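Local coordinates for CRISPR-associated protein CasA/Cse1 (Thermus thermophilus, PDB 4AN8) that forms part of the Cascade ribonucleoprotein complex of type I-E CRISPR immunity, which probably targets invading nucleic acids with the help of CRISPR RNA, at residues L37-F42 with G84-D89; E52-H57 with Q165-G170; L123-L128 with A158-V163; H394-V399 with P428-Y433; W434-G439 with R462-E467. All blocks are in the same frame, centred on the assembly; numbering follows the deposited sequence.

Interaction 1: L37-F42 with G84-D89; sequences LRAHEF and GGFPQD
L37 and Q88 meet where the end of helix 32-37 passes the start of helix 88-98. The carboxamide of Q88 lies against the leucine branch, OE1 3.9 Å from L37 CD2, while its NE2 points at the backbone and makes a long, weak but nearly straight bond of 3.5 Å to L37 O. A bend at chi2 (-98°) folds the glutamine back on its own chain, and NE2 also donates to F86 O at 3.2 Å, which lies in the amide plane. F86 sends its ring inward to helix 199-206, and its CE2 is 4.5 Å from A39 CB, a loose approach. Two waters fill in the polar side: one takes the N-H of F86 and gives a weak bond to L37 O, and the other joins H40 ND1, 2.6 Å away, to G84 O. Direct polar contact is thus sparse, and the two turns are joined by the packing of L37 on the Q88 amide, one weak direct bond and two bridging waters.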
# COMPACT_ATOMS: atom_id res chain seq x y z
N LEU A 37 -5.26 -23.25 -0.16
CA LEU A 37 -6.08 -24.36 -0.62
C LEU A 37 -7.57 -24.08 -0.45
O LEU A 37 -8.38 -24.60 -1.18
CB LEU A 37 -5.70 -25.63 0.13
CG LEU A 37 -4.23 -25.96 -0.07
CD1 LEU A 37 -3.81 -27.14 0.80
CD2 LEU A 37 -3.95 -26.21 -1.55
N ARG A 38 -7.93 -23.25 0.51
CA ARG A 38 -9.34 -22.93 0.71
C ARG A 38 -9.62 -21.43 0.61
O ARG A 38 -10.50 -20.91 1.28
CB ARG A 38 -9.83 -23.49 2.04
CG ARG A 38 -9.90 -25.00 2.05
CD ARG A 38 -10.26 -25.53 3.42
NE ARG A 38 -11.07 -24.57 4.17
CZ ARG A 38 -11.56 -24.77 5.39
NH1 ARG A 38 -11.33 -25.91 6.03
NH2 ARG A 38 -12.27 -23.82 5.98
N ALA A 39 -8.89 -20.74 -0.26
CA ALA A 39 -9.02 -19.29 -0.41
C ALA A 39 -10.46 -18.84 -0.69
O ALA A 39 -10.91 -17.82 -0.16
CB ALA A 39 -8.10 -18.77 -1.49
N HIS A 40 -11.18 -19.62 -1.50
CA HIS A 40 -12.54 -19.25 -1.90
C HIS A 40 -13.50 -19.12 -0.72
O HIS A 40 -14.50 -18.43 -0.81
CB HIS A 40 -13.09 -20.27 -2.91
CG HIS A 40 -13.41 -21.60 -2.30
ND1 HIS A 40 -12.43 -22.52 -1.97
CD2 HIS A 40 -14.59 -22.16 -1.96
CE1 HIS A 40 -13.00 -23.59 -1.45
NE2 HIS A 40 -14.31 -23.40 -1.43
N GLU A 41 -13.19 -19.77 0.40
CA GLU A 41 -14.10 -19.75 1.55
C GLU A 41 -14.06 -18.45 2.37
O GLU A 41 -14.97 -18.19 3.14
CB GLU A 41 -13.86 -20.95 2.47
CG GLU A 41 -14.03 -22.31 1.79
CD GLU A 41 -13.74 -23.48 2.74
OE1 GLU A 41 -13.70 -23.25 3.97
OE2 GLU A 41 -13.54 -24.61 2.25
N PHE A 42 -13.00 -17.64 2.21
CA PHE A 42 -12.86 -16.41 3.01
C PHE A 42 -13.15 -15.14 2.23
O PHE A 42 -12.74 -14.99 1.08
CB PHE A 42 -11.47 -16.31 3.62
CG PHE A 42 -10.95 -17.60 4.12
CD1 PHE A 42 -11.57 -18.23 5.19
CD2 PHE A 42 -9.88 -18.21 3.49
CE1 PHE A 42 -11.08 -19.46 5.66
CE2 PHE A 42 -9.41 -19.44 3.94
CZ PHE A 42 -10.01 -20.06 5.04
N GLY A 84 -12.68 -22.20 -9.68
CA GLY A 84 -12.95 -21.88 -8.29
C GLY A 84 -11.83 -22.28 -7.34
O GLY A 84 -12.06 -22.43 -6.15
N GLY A 85 -10.61 -22.42 -7.85
CA GLY A 85 -9.51 -22.77 -6.96
C GLY A 85 -8.20 -22.92 -7.68
O GLY A 85 -8.19 -23.04 -8.91
N PHE A 86 -7.09 -22.87 -6.93
CA PHE A 86 -5.75 -23.13 -7.46
C PHE A 86 -5.51 -24.63 -7.59
O PHE A 86 -6.13 -25.42 -6.87
CB PHE A 86 -4.66 -22.62 -6.50
CG PHE A 86 -4.71 -21.15 -6.25
CD1 PHE A 86 -4.42 -20.25 -7.26
CD2 PHE A 86 -5.02 -20.66 -4.98
CE1 PHE A 86 -4.46 -18.90 -7.02
CE2 PHE A 86 -5.07 -19.31 -4.75
CZ PHE A 86 -4.79 -18.43 -5.76
N PRO A 87 -4.59 -25.02 -8.48
CA PRO A 87 -4.06 -26.39 -8.48
C PRO A 87 -3.55 -26.73 -7.09
O PRO A 87 -2.70 -26.01 -6.55
CB PRO A 87 -2.90 -26.31 -9.47
CG PRO A 87 -3.30 -25.27 -10.42
CD PRO A 87 -4.04 -24.23 -9.60
N GLN A 88 -4.06 -27.83 -6.52
CA GLN A 88 -3.80 -28.16 -5.12
C GLN A 88 -2.50 -28.92 -4.91
O GLN A 88 -1.79 -28.68 -3.93
CB GLN A 88 -4.95 -29.00 -4.58
CG GLN A 88 -6.28 -28.40 -4.87
CD GLN A 88 -6.83 -27.62 -3.71
OE1 GLN A 88 -7.08 -28.18 -2.64
NE2 GLN A 88 -7.03 -26.31 -3.91
N ASP A 89 -2.19 -29.84 -5.81
CA ASP A 89 -1.03 -30.70 -5.66
C ASP A 89 0.29 -29.94 -5.73
O ASP A 89 1.14 -30.12 -4.87
CB ASP A 89 -1.06 -31.85 -6.68
CG ASP A 89 -1.75 -33.10 -6.13
OD1 ASP A 89 -2.25 -33.08 -4.98
OD2 ASP A 89 -1.80 -34.11 -6.87
O HOH W 1 -7.50 -22.92 -4.00
O HOH W 2 -10.31 -22.23 -3.44

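Interaction 2: E52-H57 with Q165-G170; sequences EEAVLH and QAFAPG
With chi1 at -62°, V55 places CG1 anti to its carbonyl carbon and aims this methyl at the last turn of helix 154-167; F167, with chi1 -69°, has its ring swung toward the face of helix 50-67 that carries A54 and V55. The two side chains meet at a slant, V55 CG1 lying 3.6 Å from F167 CE2. The same methyl reaches A166, and the 3.4 Å between V55 CG1 and A166 CB is tighter than ordinary van der Waals contact. One residue earlier in the chain, A54 CB lies in the plane of the phenylalanine ring, at its edge, 3.9 Å from F167 CZ. One methyl of V55 thus touches both A166 and F167, while A54 meets the ring at its edge.

All four residues are buried, and L191 of strand 191-195 adds to the apolar cover over A54 and F167. On the far side of helix 50-67, H57 ND1 donates to E53 O at 2.7 Å, from above the carbonyl plane, and the backbone N of H57 approaches that oxygen from the opposite face. A54 and A166 are small, consistent with the close approach of a helix and a helix C-terminus in an apolar core of the Cse1 fold.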
# COMPACT_ATOMS: atom_id res chain seq x y z
N GLU A 52 -0.17 -5.00 7.79
CA GLU A 52 -0.43 -6.43 7.95
C GLU A 52 -1.12 -7.01 6.74
O GLU A 52 -0.71 -8.04 6.21
CB GLU A 52 -1.29 -6.70 9.19
CG GLU A 52 -0.50 -7.09 10.41
CD GLU A 52 -1.38 -7.43 11.63
OE1 GLU A 52 -2.61 -7.66 11.48
OE2 GLU A 52 -0.85 -7.47 12.75
N GLU A 53 -2.17 -6.34 6.29
CA GLU A 53 -2.89 -6.81 5.12
C GLU A 53 -1.95 -6.90 3.91
O GLU A 53 -2.00 -7.88 3.15
CB GLU A 53 -4.05 -5.86 4.81
CG GLU A 53 -4.93 -6.26 3.63
CD GLU A 53 -6.13 -5.30 3.47
OE1 GLU A 53 -6.31 -4.44 4.35
OE2 GLU A 53 -6.88 -5.38 2.47
N ALA A 54 -1.13 -5.87 3.71
CA ALA A 54 -0.26 -5.82 2.53
C ALA A 54 0.71 -7.01 2.51
O ALA A 54 0.77 -7.73 1.52
CB ALA A 54 0.52 -4.53 2.49
N VAL A 55 1.41 -7.21 3.63
CA VAL A 55 2.43 -8.25 3.68
C VAL A 55 1.86 -9.66 3.71
O VAL A 55 2.47 -10.56 3.15
CB VAL A 55 3.43 -8.09 4.85
CG1 VAL A 55 4.19 -6.83 4.72
CG2 VAL A 55 2.72 -8.19 6.22
N LEU A 56 0.69 -9.85 4.31
CA LEU A 56 0.08 -11.17 4.30
C LEU A 56 -0.25 -11.61 2.87
O LEU A 56 0.05 -12.75 2.48
CB LEU A 56 -1.14 -11.24 5.22
CG LEU A 56 -0.87 -11.06 6.73
CD1 LEU A 56 -2.16 -10.82 7.55
CD2 LEU A 56 -0.11 -12.23 7.27
N HIS A 57 -0.81 -10.70 2.06
CA HIS A 57 -1.02 -10.99 0.64
C HIS A 57 0.29 -11.25 -0.09
O HIS A 57 0.34 -12.14 -0.94
CB HIS A 57 -1.73 -9.85 -0.09
CG HIS A 57 -3.18 -9.75 0.24
ND1 HIS A 57 -3.66 -8.94 1.24
CD2 HIS A 57 -4.26 -10.39 -0.28
CE1 HIS A 57 -4.97 -9.07 1.32
NE2 HIS A 57 -5.36 -9.93 0.40
N GLN A 165 9.80 -6.34 8.08
CA GLN A 165 10.68 -6.68 6.95
C GLN A 165 10.27 -5.98 5.65
O GLN A 165 11.11 -5.80 4.75
CB GLN A 165 10.74 -8.20 6.73
CG GLN A 165 11.32 -9.00 7.90
CD GLN A 165 12.81 -8.72 8.12
OE1 GLN A 165 13.28 -7.62 7.83
NE2 GLN A 165 13.55 -9.70 8.58
N ALA A 166 8.99 -5.62 5.52
CA ALA A 166 8.55 -4.98 4.29
C ALA A 166 8.59 -3.45 4.42
O ALA A 166 8.89 -2.75 3.45
CB ALA A 166 7.16 -5.46 3.88
N PHE A 167 8.31 -2.95 5.62
CA PHE A 167 8.05 -1.51 5.80
C PHE A 167 9.05 -0.70 6.67
O PHE A 167 8.90 0.52 6.79
CB PHE A 167 6.64 -1.32 6.37
CG PHE A 167 5.55 -1.65 5.40
CD1 PHE A 167 5.18 -0.75 4.42
CD2 PHE A 167 4.87 -2.87 5.49
CE1 PHE A 167 4.17 -1.07 3.52
CE2 PHE A 167 3.86 -3.20 4.61
CZ PHE A 167 3.50 -2.28 3.62
N ALA A 168 10.03 -1.36 7.29
CA ALA A 168 10.99 -0.60 8.11
C ALA A 168 11.63 0.51 7.28
O ALA A 168 12.26 0.25 6.25
CB ALA A 168 12.08 -1.51 8.71
N PRO A 169 11.46 1.76 7.73
CA PRO A 169 12.18 2.90 7.16
C PRO A 169 13.66 2.85 7.55
O PRO A 169 13.98 2.36 8.64
CB PRO A 169 11.48 4.11 7.82
CG PRO A 169 10.92 3.55 9.10
CD PRO A 169 10.50 2.15 8.77
N GLY A 170 14.53 3.32 6.66
CA GLY A 170 15.94 3.44 6.98
C GLY A 170 16.18 4.37 8.16
O GLY A 170 15.31 5.17 8.52

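Interaction 3: L123-L128 with A158-V163; sequences LPWSKL and ARALLV. With ACT (acetate ion), chain D.
The short 3-10 turn 125-128, which follows strand 123-124, lies against helix 154-167 in a buried apolar contact with A160 at its centre. L128 carries most of it. Its CB is 3.9 Å from A160 CB and 3.8 Å from A160 O, and with CG anti to the carbonyl carbon (chi1 -66°) the side chain lies along the helix surface, bringing CD1 to 3.9 Å from L161 N. The leucine thus touches backbone as well as methyl, and the small side chain of A160 is consistent with the close approach of the two main chains, 5.6 Å between the CA atoms of L128 and A160.

W125 comes from the other end of the turn. Its chi1 of 75° sets CG between the backbone N and the carbonyl carbon, and the indole then presents its six-membered edge to the helix: A160 CB lies in the ring plane, 4.0 Å from W125 CZ3. The indole N-H is spent elsewhere, on P150 O. Strand 123-124 pairs antiparallel with strand 261-273, and M264 of that strand packs on L128, as does L254 of strand 250-256, so the turn is held between a mixed beta sheet and the helix. L161 turns its side chain to V252 of the same sheet. K127 takes no part in the helix contact; its NZ makes a weak 3.5 Å bond to OXT of an acetate ion, probably from the crystallisation liquor, which is also hydrogen-bonded to R250 NE.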
# COMPACT_ATOMS: atom_id res chain seq x y z
N LEU A 123 16.10 -6.37 22.09
CA LEU A 123 15.15 -5.29 21.97
C LEU A 123 13.75 -5.82 22.18
O LEU A 123 13.50 -6.95 21.97
CB LEU A 123 15.25 -4.60 20.63
CG LEU A 123 16.55 -4.02 20.12
CD1 LEU A 123 16.35 -3.30 18.86
CD2 LEU A 123 17.14 -3.15 21.11
N PRO A 124 12.83 -4.95 22.64
CA PRO A 124 11.42 -5.34 22.80
C PRO A 124 10.83 -5.55 21.43
O PRO A 124 11.21 -4.82 20.51
CB PRO A 124 10.76 -4.10 23.43
CG PRO A 124 11.87 -3.12 23.72
CD PRO A 124 13.05 -3.51 22.91
N TRP A 125 9.92 -6.52 21.30
CA TRP A 125 9.29 -6.79 20.01
C TRP A 125 8.54 -5.57 19.51
O TRP A 125 8.25 -5.47 18.32
CB TRP A 125 8.37 -8.01 20.07
CG TRP A 125 7.06 -7.80 20.77
CD1 TRP A 125 6.84 -7.79 22.12
CD2 TRP A 125 5.78 -7.60 20.15
NE1 TRP A 125 5.51 -7.59 22.38
CE2 TRP A 125 4.83 -7.47 21.19
CE3 TRP A 125 5.35 -7.52 18.82
CZ2 TRP A 125 3.46 -7.25 20.94
CZ3 TRP A 125 3.98 -7.32 18.57
CH2 TRP A 125 3.06 -7.18 19.63
N SER A 126 8.25 -4.63 20.41
CA SER A 126 7.54 -3.42 20.01
C SER A 126 8.26 -2.64 18.90
O SER A 126 7.63 -1.91 18.14
CB SER A 126 7.33 -2.51 21.22
OG SER A 126 8.57 -2.18 21.81
N LYS A 127 9.59 -2.79 18.81
CA LYS A 127 10.39 -2.18 17.74
C LYS A 127 10.00 -2.67 16.32
O LYS A 127 10.30 -2.02 15.31
CB LYS A 127 11.87 -2.44 18.01
CG LYS A 127 12.78 -2.14 16.83
CD LYS A 127 13.31 -0.70 16.86
CE LYS A 127 14.23 -0.40 15.67
NZ LYS A 127 15.13 0.75 15.95
N LEU A 128 9.35 -3.83 16.23
CA LEU A 128 8.88 -4.36 14.96
C LEU A 128 7.69 -3.58 14.43
O LEU A 128 7.38 -3.64 13.24
CB LEU A 128 8.46 -5.81 15.12
CG LEU A 128 9.59 -6.79 15.45
CD1 LEU A 128 8.99 -8.17 15.67
CD2 LEU A 128 10.67 -6.80 14.36
N ALA A 158 4.70 -13.21 14.60
CA ALA A 158 4.87 -13.54 13.18
C ALA A 158 4.43 -12.37 12.30
O ALA A 158 5.17 -11.94 11.40
CB ALA A 158 4.10 -14.79 12.84
N ARG A 159 3.25 -11.82 12.60
CA ARG A 159 2.75 -10.70 11.80
C ARG A 159 3.61 -9.43 11.92
O ARG A 159 3.85 -8.75 10.94
CB ARG A 159 1.28 -10.41 12.08
CG ARG A 159 0.38 -11.60 11.71
CD ARG A 159 -1.09 -11.25 11.71
NE ARG A 159 -1.56 -10.82 13.02
CZ ARG A 159 -2.16 -11.62 13.91
NH1 ARG A 159 -2.34 -12.90 13.64
NH2 ARG A 159 -2.57 -11.13 15.07
N ALA A 160 4.07 -9.12 13.13
CA ALA A 160 4.91 -7.96 13.33
C ALA A 160 6.25 -8.15 12.59
O ALA A 160 6.77 -7.22 11.99
CB ALA A 160 5.15 -7.76 14.81
N LEU A 161 6.79 -9.36 12.62
CA LEU A 161 8.01 -9.66 11.87
C LEU A 161 7.82 -9.31 10.40
O LEU A 161 8.62 -8.61 9.81
CB LEU A 161 8.38 -11.13 12.02
CG LEU A 161 9.55 -11.64 11.16
CD1 LEU A 161 10.83 -10.83 11.41
CD2 LEU A 161 9.77 -13.15 11.40
N LEU A 162 6.74 -9.81 9.81
CA LEU A 162 6.49 -9.65 8.40
C LEU A 162 6.32 -8.19 8.06
O LEU A 162 6.83 -7.71 7.08
CB LEU A 162 5.21 -10.37 8.00
CG LEU A 162 5.32 -11.75 7.39
CD1 LEU A 162 3.92 -12.10 6.84
CD2 LEU A 162 6.36 -11.76 6.27
N VAL A 163 5.58 -7.47 8.90
CA VAL A 163 5.39 -6.07 8.62
C VAL A 163 6.75 -5.37 8.62
O VAL A 163 7.06 -4.60 7.71
CB VAL A 163 4.43 -5.41 9.64
CG1 VAL A 163 4.56 -3.87 9.58
CG2 VAL A 163 2.97 -5.90 9.39
C ACT D . 15.74 0.72 11.75
O ACT D . 14.88 0.15 11.00
OXT ACT D . 16.19 0.04 12.71
CH3 ACT D . 16.19 2.14 11.49

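Interaction 4: H394-V399 with P428-Y433; sequences HLAQEV and PLERLY
L429 and E430, in the first turn of helix 429-446, meet L395 and A396 of helix 372-403 in the helical bundle at the C-terminal end of the chain. The two helices run nearly antiparallel, 156° between their directions, and their local axes come no closer than 10.7 Å, so that the space between them is bridged by side chains.

P428 occupies the N-cap position and packs on T472 of helix 453-476, as L429 also does. L429 makes most of the contact. Its CG stands anti to the backbone N (chi1 -174°), which directs the branch to helix 372-403, and the CD2 methyl does the touching: it lies 4.2 Å from L395 CB and 4.3 Å from A396 CB, with A396 N at 4.1 Å. A single methyl is therefore set against the backbone and the first side-chain carbons of two successive residues. L392, one turn earlier on helix 372-403, adds to the cover on L429, and F493 of helix 483-499 closes the apolar layer on the L395 side.

E430 follows, its chain extended beyond CG; the end of the side chain comes near the other helix, with OE2 4.2 Å from A396 CB, and it also touches K393. Farther along, Y433 leaves this pair of segments and packs on L388 and L392, its OH hydrogen-bonded to A385 O.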
# COMPACT_ATOMS: atom_id res chain seq x y z
N HIS A 394 -5.54 30.42 -4.21
CA HIS A 394 -5.17 31.81 -4.43
C HIS A 394 -6.17 32.71 -3.72
O HIS A 394 -5.80 33.69 -3.05
CB HIS A 394 -5.11 32.13 -5.92
CG HIS A 394 -4.75 33.55 -6.22
ND1 HIS A 394 -5.63 34.44 -6.80
CD2 HIS A 394 -3.61 34.25 -5.98
CE1 HIS A 394 -5.04 35.62 -6.93
NE2 HIS A 394 -3.82 35.53 -6.44
N LEU A 395 -7.44 32.38 -3.86
CA LEU A 395 -8.49 33.09 -3.16
C LEU A 395 -8.18 33.14 -1.65
O LEU A 395 -8.20 34.22 -1.05
CB LEU A 395 -9.83 32.41 -3.42
CG LEU A 395 -11.10 33.26 -3.30
CD1 LEU A 395 -12.34 32.42 -3.60
CD2 LEU A 395 -11.18 33.83 -1.92
N ALA A 396 -7.85 31.99 -1.06
CA ALA A 396 -7.56 31.92 0.37
C ALA A 396 -6.37 32.80 0.75
O ALA A 396 -6.38 33.44 1.80
CB ALA A 396 -7.30 30.47 0.82
N GLN A 397 -5.36 32.84 -0.11
CA GLN A 397 -4.22 33.74 0.10
C GLN A 397 -4.64 35.22 0.10
O GLN A 397 -4.19 35.99 0.96
CB GLN A 397 -3.15 33.50 -0.96
CG GLN A 397 -2.19 32.38 -0.64
CD GLN A 397 -1.52 31.82 -1.87
OE1 GLN A 397 -1.70 32.33 -2.98
NE2 GLN A 397 -0.75 30.76 -1.69
N GLU A 398 -5.47 35.61 -0.87
CA GLU A 398 -5.93 37.00 -0.96
C GLU A 398 -6.84 37.38 0.23
O GLU A 398 -6.80 38.51 0.72
CB GLU A 398 -6.63 37.26 -2.29
CG GLU A 398 -5.71 37.19 -3.50
CD GLU A 398 -4.78 38.41 -3.63
OE1 GLU A 398 -3.81 38.50 -2.85
OE2 GLU A 398 -5.03 39.26 -4.51
N VAL A 399 -7.66 36.44 0.69
CA VAL A 399 -8.44 36.69 1.90
C VAL A 399 -7.52 36.97 3.07
O VAL A 399 -7.64 38.02 3.71
CB VAL A 399 -9.40 35.54 2.24
CG1 VAL A 399 -9.86 35.64 3.69
CG2 VAL A 399 -10.59 35.55 1.28
N PRO A 428 -11.33 27.39 6.12
CA PRO A 428 -11.81 26.06 5.72
C PRO A 428 -11.93 25.85 4.21
O PRO A 428 -12.45 24.82 3.78
CB PRO A 428 -13.22 26.02 6.32
CG PRO A 428 -13.64 27.46 6.38
CD PRO A 428 -12.39 28.23 6.69
N LEU A 429 -11.43 26.78 3.40
CA LEU A 429 -11.73 26.74 1.98
C LEU A 429 -11.11 25.52 1.24
O LEU A 429 -11.83 24.74 0.61
CB LEU A 429 -11.32 28.06 1.32
CG LEU A 429 -11.71 28.20 -0.14
CD1 LEU A 429 -13.21 28.15 -0.25
CD2 LEU A 429 -11.15 29.50 -0.72
N GLU A 430 -9.80 25.35 1.33
CA GLU A 430 -9.12 24.30 0.57
C GLU A 430 -9.40 22.92 1.15
O GLU A 430 -9.65 21.96 0.42
CB GLU A 430 -7.62 24.54 0.54
CG GLU A 430 -7.17 25.70 -0.33
CD GLU A 430 -5.68 25.93 -0.19
OE1 GLU A 430 -4.89 25.18 -0.82
OE2 GLU A 430 -5.29 26.84 0.59
N ARG A 431 -9.35 22.84 2.48
CA ARG A 431 -9.64 21.60 3.18
C ARG A 431 -11.01 21.05 2.79
O ARG A 431 -11.15 19.86 2.51
CB ARG A 431 -9.53 21.79 4.69
CG ARG A 431 -9.82 20.56 5.52
CD ARG A 431 -9.51 20.79 7.00
NE ARG A 431 -10.27 21.89 7.60
CZ ARG A 431 -11.54 21.81 7.99
NH1 ARG A 431 -12.23 20.69 7.82
NH2 ARG A 431 -12.14 22.87 8.53
N LEU A 432 -12.02 21.91 2.74
CA LEU A 432 -13.37 21.42 2.45
C LEU A 432 -13.60 21.09 0.98
O LEU A 432 -14.29 20.13 0.65
CB LEU A 432 -14.45 22.37 2.97
CG LEU A 432 -14.86 22.09 4.40
CD1 LEU A 432 -13.87 22.71 5.35
CD2 LEU A 432 -16.27 22.61 4.68
N TYR A 433 -13.04 21.90 0.09
CA TYR A 433 -13.09 21.58 -1.34
C TYR A 433 -12.58 20.14 -1.54
O TYR A 433 -13.29 19.29 -2.05
CB TYR A 433 -12.23 22.59 -2.10
CG TYR A 433 -12.05 22.29 -3.57
CD1 TYR A 433 -13.13 22.32 -4.44
CD2 TYR A 433 -10.80 21.99 -4.09
CE1 TYR A 433 -12.98 22.06 -5.78
CE2 TYR A 433 -10.63 21.73 -5.46
CZ TYR A 433 -11.73 21.76 -6.29
OH TYR A 433 -11.59 21.51 -7.64

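Interaction 5: W434-G439 with R462-E467; sequences WHALDG and RGAALE
A436 and A464 face each other methyl to methyl where helices 429-446 and 453-476, consecutive in the chain, pack as an antiparallel pair within the C-terminal helical bundle. The angle between their directions is 147°, and the local axes approach to 8.7 Å. This close spacing goes with the two alanines at the crossing, whose CA atoms are only 5.3 Å apart and whose CB atoms are separated by 3.7 Å.

L437 comes to the same alanine from beside A436. Its CB does not aim straight at the partner helix, but a chi1 of -66° puts CG beside the backbone N and brings the end of the chain round, leaving CD2 3.7 Å from A464 CB. The methyl of A464 is thus in contact with two groups of the other helix, the small A436 and the branched L437. W457 and L461 of helix 453-476, A385 of helix 372-403 and W304 add further apolar cover to L437, which places it in the interior.

Behind A464, A465 points the other way, toward F493 and L497 of helix 483-499 and L388 of helix 372-403, so helix 453-476 uses adjacent alanines for different neighbours. At the exposed margin E467 has CG anti to its backbone N and an extended chain that runs back toward helix 429-446. This glutamate is poorly ordered; as modelled, its OE1 lies 3.9 Å from A436 CB.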
# COMPACT_ATOMS: atom_id res chain seq x y z
N TRP A 434 -11.35 19.88 -1.12
CA TRP A 434 -10.74 18.55 -1.31
C TRP A 434 -11.48 17.44 -0.56
O TRP A 434 -11.72 16.36 -1.10
CB TRP A 434 -9.26 18.59 -0.96
CG TRP A 434 -8.49 19.38 -1.96
CD1 TRP A 434 -7.84 20.55 -1.75
CD2 TRP A 434 -8.33 19.07 -3.35
NE1 TRP A 434 -7.26 20.98 -2.92
CE2 TRP A 434 -7.55 20.08 -3.92
CE3 TRP A 434 -8.76 18.01 -4.17
CZ2 TRP A 434 -7.20 20.09 -5.28
CZ3 TRP A 434 -8.41 18.02 -5.52
CH2 TRP A 434 -7.63 19.05 -6.06
N HIS A 435 -11.86 17.71 0.68
CA HIS A 435 -12.64 16.73 1.43
C HIS A 435 -13.95 16.37 0.72
O HIS A 435 -14.35 15.20 0.68
CB HIS A 435 -12.95 17.24 2.84
CG HIS A 435 -13.73 16.26 3.66
ND1 HIS A 435 -13.17 15.57 4.71
CD2 HIS A 435 -15.01 15.85 3.56
CE1 HIS A 435 -14.08 14.77 5.24
NE2 HIS A 435 -15.21 14.92 4.56
N ALA A 436 -14.62 17.37 0.17
CA ALA A 436 -15.85 17.10 -0.57
C ALA A 436 -15.57 16.23 -1.78
O ALA A 436 -16.36 15.34 -2.10
CB ALA A 436 -16.52 18.38 -1.00
N LEU A 437 -14.46 16.49 -2.46
CA LEU A 437 -14.10 15.72 -3.67
C LEU A 437 -13.66 14.28 -3.34
O LEU A 437 -13.88 13.37 -4.13
CB LEU A 437 -13.01 16.45 -4.44
CG LEU A 437 -13.44 17.79 -5.05
CD1 LEU A 437 -12.32 18.31 -5.94
CD2 LEU A 437 -14.71 17.62 -5.86
N ASP A 438 -13.05 14.08 -2.17
CA ASP A 438 -12.76 12.72 -1.70
C ASP A 438 -14.03 11.86 -1.67
O ASP A 438 -13.99 10.70 -2.06
CB ASP A 438 -12.12 12.73 -0.31
CG ASP A 438 -10.69 13.20 -0.33
OD1 ASP A 438 -9.99 12.99 -1.36
OD2 ASP A 438 -10.24 13.78 0.68
N GLY A 439 -15.16 12.44 -1.23
CA GLY A 439 -16.44 11.76 -1.29
C GLY A 439 -17.01 11.64 -2.69
O GLY A 439 -17.71 10.68 -3.02
N ARG A 462 -18.45 22.03 -8.67
CA ARG A 462 -19.24 23.20 -8.31
C ARG A 462 -19.70 23.12 -6.85
O ARG A 462 -19.45 24.03 -6.05
CB ARG A 462 -20.44 23.33 -9.26
CG ARG A 462 -20.90 24.75 -9.51
CD ARG A 462 -21.79 24.84 -10.75
NE ARG A 462 -21.17 25.62 -11.82
CZ ARG A 462 -20.97 25.18 -13.07
NH1 ARG A 462 -21.34 23.95 -13.41
NH2 ARG A 462 -20.40 25.97 -13.97
N GLY A 463 -20.33 22.00 -6.50
CA GLY A 463 -20.84 21.81 -5.15
C GLY A 463 -19.74 21.82 -4.13
O GLY A 463 -19.91 22.35 -3.02
N ALA A 464 -18.59 21.23 -4.47
CA ALA A 464 -17.47 21.22 -3.54
C ALA A 464 -17.02 22.65 -3.27
O ALA A 464 -16.85 23.05 -2.12
CB ALA A 464 -16.31 20.39 -4.10
N ALA A 465 -16.81 23.42 -4.35
CA ALA A 465 -16.39 24.82 -4.23
C ALA A 465 -17.43 25.67 -3.46
O ALA A 465 -17.08 26.37 -2.50
CB ALA A 465 -16.10 25.41 -5.61
N LEU A 466 -18.69 25.60 -3.89
CA LEU A 466 -19.81 26.30 -3.24
C LEU A 466 -19.93 25.96 -1.77
O LEU A 466 -20.06 26.85 -0.93
CB LEU A 466 -21.14 25.95 -3.92
CG LEU A 466 -21.45 26.70 -5.21
CD1 LEU A 466 -22.61 26.05 -5.95
CD2 LEU A 466 -21.74 28.15 -4.91
N GLU A 467 -19.90 24.68 -1.45
CA GLU A 467 -19.94 24.23 -0.06
C GLU A 467 -18.76 24.77 0.75
O GLU A 467 -18.90 25.09 1.92
CB GLU A 467 -19.97 22.70 -0.02
CG GLU A 467 -20.19 22.11 1.36
CD GLU A 467 -20.49 20.62 1.32
OE1 GLU A 467 -19.78 19.88 0.60
OE2 GLU A 467 -21.46 20.20 1.99

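Overall arrangement
Two groups emerge. Interactions 2 and 3 share helix 154-167, centres about 11 Å apart, and touch: V55 CG2 packs on V163 CG2 at 3.9 Å, and E52 OE2 forms a long, weak ion pair with R159 NE. The segments of interaction 1 alternate with those of interaction 2 along the chain, yet their centres are about 24 Å apart. Interactions 4 and 5 use successive turns of helix 429-446, centres about 12 Å apart, Y433 CD1 lying 3.7 Å from A464 CB. Interactions 1 and 4 are about 52 Å apart between centres, across the chain's centre. Acetate, probably from the crystallisation liquor, lies about 4 Å from the F167 side chain and about 6 Å from that of L128.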